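Local coordinates for Lin0012 protein (Listeria innocua, PDB 3K17) that probably phosphorylates phosphomevalonate at the expense of ATP, the second phosphorylation of the mevalonate route to isopentenyl diphosphate, at residues R37-T42 against A121-A126; E50-H55 against K100-T105; G66-D71 against E80-A85. All blocks are in the same frame, centred on the assembly; numbering follows the deposited sequence.

Interaction 1. Residues R37-T42 against A121-A126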
loop_
_atom_site.group_PDB
_atom_site.type_symbol
_atom_site.label_atom_id
_atom_site.label_comp_id
_atom_site.label_asym_id
_atom_site.label_seq_id
_atom_site.Cartn_x
_atom_site.Cartn_y
_atom_site.Cartn_z
ATOM N N ARG A 37 -33.148 -26.961 -13.482
ATOM C CA ARG A 37 -32.644 -26.556 -12.161
ATOM C C ARG A 37 -32.428 -25.062 -12.326
ATOM O O ARG A 37 -31.786 -24.616 -13.278
ATOM C CB ARG A 37 -31.361 -27.316 -11.825
ATOM C CG ARG A 37 -31.657 -28.807 -11.631
ATOM C CD ARG A 37 -30.432 -29.707 -11.609
ATOM N NE ARG A 37 -30.865 -31.094 -11.764
ATOM C CZ ARG A 37 -31.458 -31.814 -10.817
ATOM N NH1 ARG A 37 -31.677 -31.294 -9.615
ATOM N NH2 ARG A 37 -31.894 -33.037 -11.093
ATOM N N TYR A 38 -32.971 -24.293 -11.391
ATOM C CA TYR A 38 -32.960 -22.851 -11.519
ATOM C C TYR A 38 -32.354 -21.964 -10.449
ATOM O O TYR A 38 -32.163 -22.343 -9.290
ATOM C CB TYR A 38 -34.411 -22.381 -11.700
ATOM C CG TYR A 38 -35.146 -23.048 -12.841
ATOM C CD1 TYR A 38 -35.260 -22.415 -14.078
ATOM C CD2 TYR A 38 -35.666 -24.340 -12.705
ATOM C CE1 TYR A 38 -35.862 -23.036 -15.149
ATOM C CE2 TYR A 38 -36.276 -24.986 -13.787
ATOM C CZ TYR A 38 -36.366 -24.318 -15.005
ATOM O OH TYR A 38 -36.951 -24.914 -16.093
ATOM N N ILE A 39 -32.072 -20.749 -10.892
ATOM C CA ILE A 39 -31.634 -19.687 -10.027
ATOM C C ILE A 39 -32.952 -18.914 -10.014
ATOM O O ILE A 39 -33.594 -18.764 -11.066
ATOM C CB ILE A 39 -30.505 -18.848 -10.666
ATOM C CG1 ILE A 39 -29.149 -19.430 -10.231
ATOM C CG2 ILE A 39 -30.653 -17.379 -10.265
ATOM C CD1 ILE A 39 -27.950 -18.723 -10.784
ATOM N N THR A 40 -33.388 -18.473 -8.839
ATOM C CA THR A 40 -34.638 -17.727 -8.731
ATOM C C THR A 40 -34.370 -16.339 -8.171
ATOM O O THR A 40 -33.793 -16.199 -7.095
ATOM C CB THR A 40 -35.638 -18.444 -7.797
ATOM O OG1 THR A 40 -35.919 -19.746 -8.316
ATOM C CG2 THR A 40 -36.942 -17.661 -7.695
ATOM N N LEU A 41 -34.774 -15.313 -8.910
ATOM C CA LEU A 41 -34.585 -13.940 -8.456
ATOM C C LEU A 41 -35.963 -13.319 -8.204
ATOM O O LEU A 41 -36.783 -13.213 -9.120
ATOM C CB LEU A 41 -33.811 -13.133 -9.513
ATOM C CG LEU A 41 -33.292 -11.768 -9.047
ATOM C CD1 LEU A 41 -32.204 -11.276 -9.977
ATOM C CD2 LEU A 41 -34.445 -10.761 -8.976
ATOM N N THR A 42 -36.219 -12.933 -6.956
ATOM C CA THR A 42 -37.492 -12.315 -6.587
ATOM C C THR A 42 -37.263 -10.815 -6.393
ATOM O O THR A 42 -36.411 -10.401 -5.598
ATOM C CB THR A 42 -38.053 -12.958 -5.300
ATOM O OG1 THR A 42 -38.194 -14.371 -5.505
ATOM C CG2 THR A 42 -39.419 -12.373 -4.948
ATOM N N ALA A 121 -23.389 -17.365 -15.068
ATOM C CA ALA A 121 -24.193 -16.930 -16.206
ATOM C C ALA A 121 -25.665 -16.820 -15.799
ATOM O O ALA A 121 -26.329 -15.824 -16.091
ATOM C CB ALA A 121 -24.045 -17.915 -17.350
ATOM N N ALA A 122 -26.169 -17.841 -15.111
ATOM C CA ALA A 122 -27.570 -17.846 -14.701
ATOM C C ALA A 122 -27.919 -16.663 -13.808
ATOM O O ALA A 122 -28.994 -16.062 -13.937
ATOM C CB ALA A 122 -27.907 -19.154 -14.004
ATOM N N ALA A 123 -27.014 -16.323 -12.899
ATOM C CA ALA A 123 -27.251 -15.201 -12.001
ATOM C C ALA A 123 -27.276 -13.906 -12.808
ATOM O O ALA A 123 -28.137 -13.041 -12.609
ATOM C CB ALA A 123 -26.150 -15.143 -10.929
ATOM N N THR A 124 -26.315 -13.767 -13.711
ATOM C CA THR A 124 -26.240 -12.583 -14.553
ATOM C C THR A 124 -27.552 -12.417 -15.348
ATOM O O THR A 124 -28.151 -11.339 -15.379
ATOM C CB THR A 124 -25.064 -12.696 -15.538
ATOM O OG1 THR A 124 -23.841 -12.805 -14.803
ATOM C CG2 THR A 124 -24.992 -11.467 -16.434
ATOM N N VAL A 125 -27.988 -13.495 -15.981
ATOM C CA VAL A 125 -29.217 -13.476 -16.781
ATOM C C VAL A 125 -30.448 -13.174 -15.923
ATOM O O VAL A 125 -31.368 -12.495 -16.379
ATOM C CB VAL A 125 -29.402 -14.827 -17.534
ATOM C CG1 VAL A 125 -30.797 -14.926 -18.158
ATOM C CG2 VAL A 125 -28.342 -14.941 -18.634
ATOM N N ALA A 126 -30.463 -13.657 -14.681
ATOM C CA ALA A 126 -31.588 -13.409 -13.788
ATOM C C ALA A 126 -31.689 -11.913 -13.471
ATOM O O ALA A 126 -32.786 -11.338 -13.470
ATOM C CB ALA A 126 -31.435 -14.223 -12.491
#
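I39 and L41 meet A122, A123 and A126 without any aromatic ring between them, and the flat groups of the contact are peptide units of the helix. I39 CD1 stands over the face of the A122-A123 peptide, almost straight above its nitrogen, 3.3 Å from A123 N. One turn on, L41 CD1 covers the face of the A126 carbonyl, 3.5 Å from A126 O. Neither methyl group comes to a peptide edge, where the helical hydrogen bonds run. The bond from A126 N to A122 O stays within the helix, 2.9 Å long.

The methyl of A126 sits between the two strand residues: its CB is 3.9 Å from I39 CG2 and as far from L41 CD1. Alanine suits these positions because a single methyl group lets the strand and the helix come together, their axes approaching to 8.6 Å and crossing at -33°. Leucine and the beta-branched isoleucine, which favours a strand, supply the bulk from the sheet side. The fit is tightest where I39 CD1 presses on A122 CB at 3.2 Å, shorter than a normal carbon contact, so this value is best taken with some doubt. The first torsion of I39 is also twisted from a staggered setting (chi1 -93°), while its extended outer torsion carries CD1 down between A122 and A123.

T40 turns to the other face of the sheet, where its hydroxyl is hydrogen-bonded to K10 NZ. Strand 37-45 is flanked by strands 7-18 and 99-105, from which I11 touches A126 and I103 touches both I39 and L41. Helix 119-135 lies on the face carrying I39 and L41, and helix 162-169 brings C167 against A122.

Interaction 2. Residues E50-H55 against K100-T105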
loop_
_atom_site.group_PDB
_atom_site.type_symbol
_atom_site.label_atom_id
_atom_site.label_comp_id
_atom_site.label_asym_id
_atom_site.label_seq_id
_atom_site.Cartn_x
_atom_site.Cartn_y
_atom_site.Cartn_z
ATOM N N GLU A 50 -31.729 -3.147 -2.511
ATOM C CA GLU A 50 -31.294 -4.269 -1.707
ATOM C C GLU A 50 -31.019 -5.480 -2.588
ATOM O O GLU A 50 -31.863 -5.865 -3.399
ATOM C CB GLU A 50 -32.388 -4.614 -0.712
ATOM C CG GLU A 50 -31.919 -4.839 0.688
ATOM C CD GLU A 50 -33.076 -5.073 1.622
ATOM O OE1 GLU A 50 -33.769 -6.097 1.452
ATOM O OE2 GLU A 50 -33.295 -4.228 2.517
ATOM N N LEU A 51 -29.834 -6.061 -2.444
ATOM C CA LEU A 51 -29.491 -7.257 -3.203
ATOM C C LEU A 51 -29.026 -8.326 -2.228
ATOM O O LEU A 51 -28.165 -8.071 -1.383
ATOM C CB LEU A 51 -28.370 -6.985 -4.217
ATOM C CG LEU A 51 -27.826 -8.244 -4.907
ATOM C CD1 LEU A 51 -28.942 -8.935 -5.709
ATOM C CD2 LEU A 51 -26.661 -7.871 -5.816
ATOM N N TRP A 52 -29.609 -9.512 -2.353
ATOM C CA TRP A 52 -29.253 -10.651 -1.522
ATOM C C TRP A 52 -28.846 -11.775 -2.468
ATOM O O TRP A 52 -29.552 -12.039 -3.446
ATOM C CB TRP A 52 -30.453 -11.160 -0.713
ATOM C CG TRP A 52 -31.105 -10.176 0.195
ATOM C CD1 TRP A 52 -31.772 -9.039 -0.161
ATOM C CD2 TRP A 52 -31.219 -10.281 1.620
ATOM N NE1 TRP A 52 -32.303 -8.432 0.954
ATOM C CE2 TRP A 52 -31.979 -9.174 2.060
ATOM C CE3 TRP A 52 -30.756 -11.205 2.566
ATOM C CZ2 TRP A 52 -32.287 -8.965 3.412
ATOM C CZ3 TRP A 52 -31.064 -10.997 3.910
ATOM C CH2 TRP A 52 -31.823 -9.885 4.317
ATOM N N ILE A 53 -27.716 -12.418 -2.197
ATOM C CA ILE A 53 -27.294 -13.549 -3.018
ATOM C C ILE A 53 -26.957 -14.696 -2.082
ATOM O O ILE A 53 -26.677 -14.480 -0.897
ATOM C CB ILE A 53 -26.095 -13.216 -3.932
ATOM C CG1 ILE A 53 -24.862 -12.817 -3.108
ATOM C CG2 ILE A 53 -26.485 -12.104 -4.882
ATOM C CD1 ILE A 53 -23.607 -12.728 -3.950
ATOM N N PRO A 54 -26.986 -15.936 -2.592
ATOM C CA PRO A 54 -26.691 -17.109 -1.766
ATOM C C PRO A 54 -25.405 -17.072 -0.964
ATOM O O PRO A 54 -25.381 -17.494 0.188
ATOM C CB PRO A 54 -26.699 -18.259 -2.775
ATOM C CG PRO A 54 -27.649 -17.767 -3.845
ATOM C CD PRO A 54 -27.227 -16.331 -3.992
ATOM N N HIS A 55 -24.332 -16.573 -1.555
ATOM C CA HIS A 55 -23.067 -16.566 -0.839
ATOM C C HIS A 55 -23.039 -15.743 0.453
ATOM O O HIS A 55 -22.367 -16.121 1.412
ATOM C CB HIS A 55 -21.936 -16.108 -1.758
ATOM C CG HIS A 55 -20.572 -16.322 -1.178
ATOM N ND1 HIS A 55 -20.035 -15.500 -0.210
ATOM C CD2 HIS A 55 -19.658 -17.300 -1.389
ATOM C CE1 HIS A 55 -18.850 -15.961 0.150
ATOM N NE2 HIS A 55 -18.599 -17.053 -0.551
ATOM N N LYS A 100 -35.843 -4.371 -4.115
ATOM C CA LYS A 100 -35.201 -5.406 -3.321
ATOM C C LYS A 100 -35.166 -6.648 -4.198
ATOM O O LYS A 100 -36.186 -7.036 -4.764
ATOM C CB LYS A 100 -36.002 -5.690 -2.053
ATOM C CG LYS A 100 -35.590 -6.962 -1.317
ATOM C CD LYS A 100 -36.429 -7.159 -0.055
ATOM C CE LYS A 100 -36.136 -8.505 0.594
ATOM N NZ LYS A 100 -36.888 -8.719 1.859
HETATM N N MSE A 101 -33.991 -7.251 -4.328
HETATM C CA MSE A 101 -33.829 -8.449 -5.147
HETATM C C MSE A 101 -33.172 -9.553 -4.335
HETATM O O MSE A 101 -32.125 -9.341 -3.712
HETATM C CB MSE A 101 -32.974 -8.145 -6.382
HETATM C CG MSE A 101 -33.643 -7.223 -7.407
HETATM SE SE MSE A 101 -32.511 -6.924 -8.962
HETATM C CE MSE A 101 -31.469 -5.440 -8.278
ATOM N N VAL A 102 -33.794 -10.726 -4.352
ATOM C CA VAL A 102 -33.299 -11.882 -3.618
ATOM C C VAL A 102 -33.044 -13.045 -4.562
ATOM O O VAL A 102 -33.962 -13.524 -5.231
ATOM C CB VAL A 102 -34.314 -12.341 -2.550
ATOM C CG1 VAL A 102 -33.819 -13.615 -1.873
ATOM C CG2 VAL A 102 -34.525 -11.230 -1.522
ATOM N N ILE A 103 -31.796 -13.497 -4.612
ATOM C CA ILE A 103 -31.435 -14.611 -5.473
ATOM C C ILE A 103 -31.250 -15.904 -4.690
ATOM O O ILE A 103 -30.529 -15.938 -3.686
ATOM C CB ILE A 103 -30.137 -14.308 -6.249
ATOM C CG1 ILE A 103 -30.351 -13.090 -7.154
ATOM C CG2 ILE A 103 -29.709 -15.540 -7.060
ATOM C CD1 ILE A 103 -29.140 -12.709 -7.995
ATOM N N GLU A 104 -31.912 -16.960 -5.152
ATOM C CA GLU A 104 -31.813 -18.281 -4.539
ATOM C C GLU A 104 -31.297 -19.203 -5.635
ATOM O O GLU A 104 -31.421 -18.880 -6.816
ATOM C CB GLU A 104 -33.185 -18.778 -4.076
ATOM C CG GLU A 104 -33.864 -17.930 -3.015
ATOM C CD GLU A 104 -35.336 -18.305 -2.843
ATOM O OE1 GLU A 104 -36.139 -18.069 -3.782
ATOM O OE2 GLU A 104 -35.686 -18.848 -1.775
ATOM N N THR A 105 -30.749 -20.354 -5.259
ATOM C CA THR A 105 -30.229 -21.280 -6.262
ATOM C C THR A 105 -30.525 -22.761 -6.028
ATOM O O THR A 105 -30.667 -23.206 -4.890
ATOM C CB THR A 105 -28.703 -21.132 -6.398
ATOM O OG1 THR A 105 -28.210 -22.100 -7.331
ATOM C CG2 THR A 105 -28.022 -21.344 -5.037
HETATM O O HOH W 1 -35.364 -6.704 3.488
#
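E50 and K100 lie side by side on one face of a parallel strand pair, with the indole of W52 set across the end of the lysine. K100 leaves its backbone with CG anti to N (chi1 167°) and stays extended to the end, so its methylenes run along the glutamate and CD comes 3.2 Å from E50 OE1. The charged ends do not form a direct salt bridge. A water joins them instead, donating to E50 OE1 and accepting from K100 NZ. The same oxygen takes the N-H of W52 NE1 at 2.8 Å; the bond is nearly straight and lies in the indole plane, but reaches the carboxylate from above its own plane. Two donors thus grip OE1, and the one from NE1 helps to hold the indole in its rotation. V102 points the same way as W52, and its CG2 makes an off-centre CH-pi contact, 4.2 Å from the centroid of the five-membered ring.

The other face is apolar. L51 CD1 leans over M101, a selenomethionine, to 4.2 Å from its CB, and with I103 these residues pack on T78 and I82 of helix 76-91. Between the faces, the backbones are laced by M101 N to E50 O, W52 N to M101 O and I103 N to W52 O, the last at 2.9 Å. P54, which lacks an N-H to continue the ladder, ends it by laying its ring against I103 O, with CD 3.3 Å away; its CG also touches T105 CG2, while T105 OG1 bonds to L107 N.

Strands 50-52 and 99-105 are adjacent, parallel and linked through helix 76-91. They form a beta-alpha-beta crossover of left-handed sense, the unusual hand that marks the ribosomal protein S5 domain 2-like fold of GHMP kinases.

Interaction 3. Residues G66-D71 against E80-A85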
loop_
_atom_site.group_PDB
_atom_site.type_symbol
_atom_site.label_atom_id
_atom_site.label_comp_id
_atom_site.label_asym_id
_atom_site.label_seq_id
_atom_site.Cartn_x
_atom_site.Cartn_y
_atom_site.Cartn_z
ATOM N N GLY A 66 -27.835 4.846 -8.868
ATOM C CA GLY A 66 -26.394 4.925 -8.737
ATOM C C GLY A 66 -25.656 3.622 -8.982
ATOM O O GLY A 66 -26.236 2.640 -9.433
ATOM N N GLU A 67 -24.369 3.617 -8.657
ATOM C CA GLU A 67 -23.526 2.453 -8.856
ATOM C C GLU A 67 -23.488 1.517 -7.655
ATOM O O GLU A 67 -23.528 1.955 -6.500
ATOM C CB GLU A 67 -22.102 2.910 -9.188
ATOM C CG GLU A 67 -21.087 1.788 -9.308
ATOM C CD GLU A 67 -19.701 2.307 -9.622
ATOM O OE1 GLU A 67 -19.359 3.393 -9.118
ATOM O OE2 GLU A 67 -18.951 1.629 -10.358
ATOM N N LEU A 68 -23.434 0.219 -7.937
ATOM C CA LEU A 68 -23.336 -0.772 -6.878
ATOM C C LEU A 68 -21.896 -1.277 -6.947
ATOM O O LEU A 68 -21.478 -1.862 -7.950
ATOM C CB LEU A 68 -24.321 -1.919 -7.110
ATOM C CG LEU A 68 -24.170 -3.137 -6.188
ATOM C CD1 LEU A 68 -24.314 -2.712 -4.722
ATOM C CD2 LEU A 68 -25.208 -4.180 -6.552
ATOM N N LYS A 69 -21.120 -1.019 -5.903
ATOM C CA LYS A 69 -19.735 -1.460 -5.900
ATOM C C LYS A 69 -19.319 -1.972 -4.532
ATOM O O LYS A 69 -18.475 -1.374 -3.873
ATOM C CB LYS A 69 -18.805 -0.319 -6.336
ATOM C CG LYS A 69 -19.070 1.023 -5.665
ATOM C CD LYS A 69 -17.935 2.003 -5.948
ATOM C CE LYS A 69 -18.216 3.401 -5.398
ATOM N NZ LYS A 69 -19.158 4.174 -6.256
ATOM N N PRO A 70 -19.898 -3.104 -4.098
ATOM C CA PRO A 70 -19.577 -3.692 -2.789
ATOM C C PRO A 70 -18.147 -4.240 -2.721
ATOM O O PRO A 70 -17.487 -4.401 -3.744
ATOM C CB PRO A 70 -20.641 -4.775 -2.630
ATOM C CG PRO A 70 -20.855 -5.236 -4.050
ATOM C CD PRO A 70 -20.857 -3.943 -4.840
ATOM N N ASP A 71 -17.668 -4.519 -1.514
ATOM C CA ASP A 71 -16.310 -5.029 -1.342
ATOM C C ASP A 71 -16.157 -6.531 -1.585
ATOM O O ASP A 71 -15.135 -6.976 -2.106
ATOM C CB ASP A 71 -15.789 -4.682 0.059
ATOM C CG ASP A 71 -15.582 -3.187 0.251
ATOM O OD1 ASP A 71 -14.886 -2.566 -0.582
ATOM O OD2 ASP A 71 -16.110 -2.631 1.237
ATOM N N GLU A 80 -22.120 -6.299 -11.446
ATOM C CA GLU A 80 -21.824 -5.839 -12.797
ATOM C C GLU A 80 -23.091 -5.818 -13.656
ATOM O O GLU A 80 -23.300 -4.893 -14.436
ATOM C CB GLU A 80 -20.776 -6.746 -13.445
ATOM C CG GLU A 80 -20.348 -6.316 -14.830
ATOM C CD GLU A 80 -19.393 -5.137 -14.817
ATOM O OE1 GLU A 80 -18.972 -4.721 -13.720
ATOM O OE2 GLU A 80 -19.052 -4.632 -15.908
ATOM N N ALA A 81 -23.923 -6.848 -13.515
ATOM C CA ALA A 81 -25.168 -6.926 -14.278
ATOM C C ALA A 81 -26.077 -5.761 -13.890
ATOM O O ALA A 81 -26.716 -5.159 -14.737
ATOM C CB ALA A 81 -25.860 -8.247 -14.017
ATOM N N ILE A 82 -26.119 -5.441 -12.598
ATOM C CA ILE A 82 -26.934 -4.334 -12.108
ATOM C C ILE A 82 -26.402 -3.000 -12.643
ATOM O O ILE A 82 -27.171 -2.118 -13.038
ATOM C CB ILE A 82 -26.935 -4.306 -10.550
ATOM C CG1 ILE A 82 -27.781 -5.460 -10.019
ATOM C CG2 ILE A 82 -27.454 -2.965 -10.037
ATOM C CD1 ILE A 82 -27.690 -5.650 -8.510
ATOM N N ASN A 83 -25.080 -2.858 -12.664
ATOM C CA ASN A 83 -24.461 -1.626 -13.140
ATOM C C ASN A 83 -24.689 -1.406 -14.638
ATOM O O ASN A 83 -25.047 -0.308 -15.069
ATOM C CB ASN A 83 -22.962 -1.640 -12.811
ATOM C CG ASN A 83 -22.694 -1.483 -11.309
ATOM O OD1 ASN A 83 -21.706 -2.006 -10.768
ATOM N ND2 ASN A 83 -23.577 -0.760 -10.635
ATOM N N ILE A 84 -24.494 -2.447 -15.435
ATOM C CA ILE A 84 -24.698 -2.306 -16.865
ATOM C C ILE A 84 -26.186 -2.096 -17.178
ATOM O O ILE A 84 -26.527 -1.335 -18.077
ATOM C CB ILE A 84 -24.167 -3.535 -17.632
ATOM C CG1 ILE A 84 -24.115 -3.229 -19.128
ATOM C CG2 ILE A 84 -25.065 -4.739 -17.372
ATOM C CD1 ILE A 84 -23.512 -4.350 -19.956
ATOM N N ALA A 85 -27.071 -2.752 -16.432
ATOM C CA ALA A 85 -28.505 -2.587 -16.678
ATOM C C ALA A 85 -28.900 -1.145 -16.345
ATOM O O ALA A 85 -29.687 -0.512 -17.055
ATOM C CB ALA A 85 -29.298 -3.556 -15.832
#
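L68 meets I82 and N83 within the left-handed beta-alpha-beta crossover of the GHMP kinase N-terminal domain, where the irregular segment 66-71 lies between strand 50-52 and helix 76-91, which turns back past it. The leucine can be followed outward. Its CB faces the amide end of N83, within van der Waals distance. CG stands anti to the backbone N (chi1 171°), which directs the branched end past the asparagine and into the apolar layer. There the two methyl groups part: CD1 runs forward along its own segment to 3.7 Å from P70 CD, while CD2 runs on to I82 CD1 at 3.5 Å, a snug carbon contact. W62 touches both L68 and I82. Leucine fits here because its fork can fill two directions at once, and isoleucine on the helix offers a long branch to meet it.

N83 brings its amide up to the backbone of L68. As modelled, ND2 is 2.9 Å from L68 N and OD1 is 2.8 Å from L68 O, which sets like against like; the amide is probably turned over, and the reversed group might then bond to both, but the model does not settle it.

The outer side of the loop faces a second subunit, whose Y189 also packs on N83. E67 is extended, and its CG passes across the N83 amide, the carboxylate and amide planes being 70° apart. Its carboxylate is shared: OE2 is hydrogen-bonded to Y189 OH and forms a salt bridge to R186, both of the second subunit, while OE1 takes K69 NZ at 3.0 Å from above the carboxylate plane.

Along the chain the contacts are nested: interaction 3 lies inside the loop closed by interaction 2, which lies inside that of interaction 1. Interactions 1 and 2, with centres about 10 Å apart, share a sheet, joined by T40 O to E104 N at 2.8 Å and T42 N to V102 O at 2.9 Å. Interaction 3, about 14 Å from interaction 2 centre to centre, continues its apolar face: L51 CD2 is 3.6 Å from I82 CD1. I103 touches I39, L41 and T78, so helices 76-91 and 119-135 cover the same face. The helix of interaction 1 begins at the end of a glycine-rich GLGSS motif, which in related GHMP kinases binds nucleotide phosphates; interaction 3 borders the second subunit.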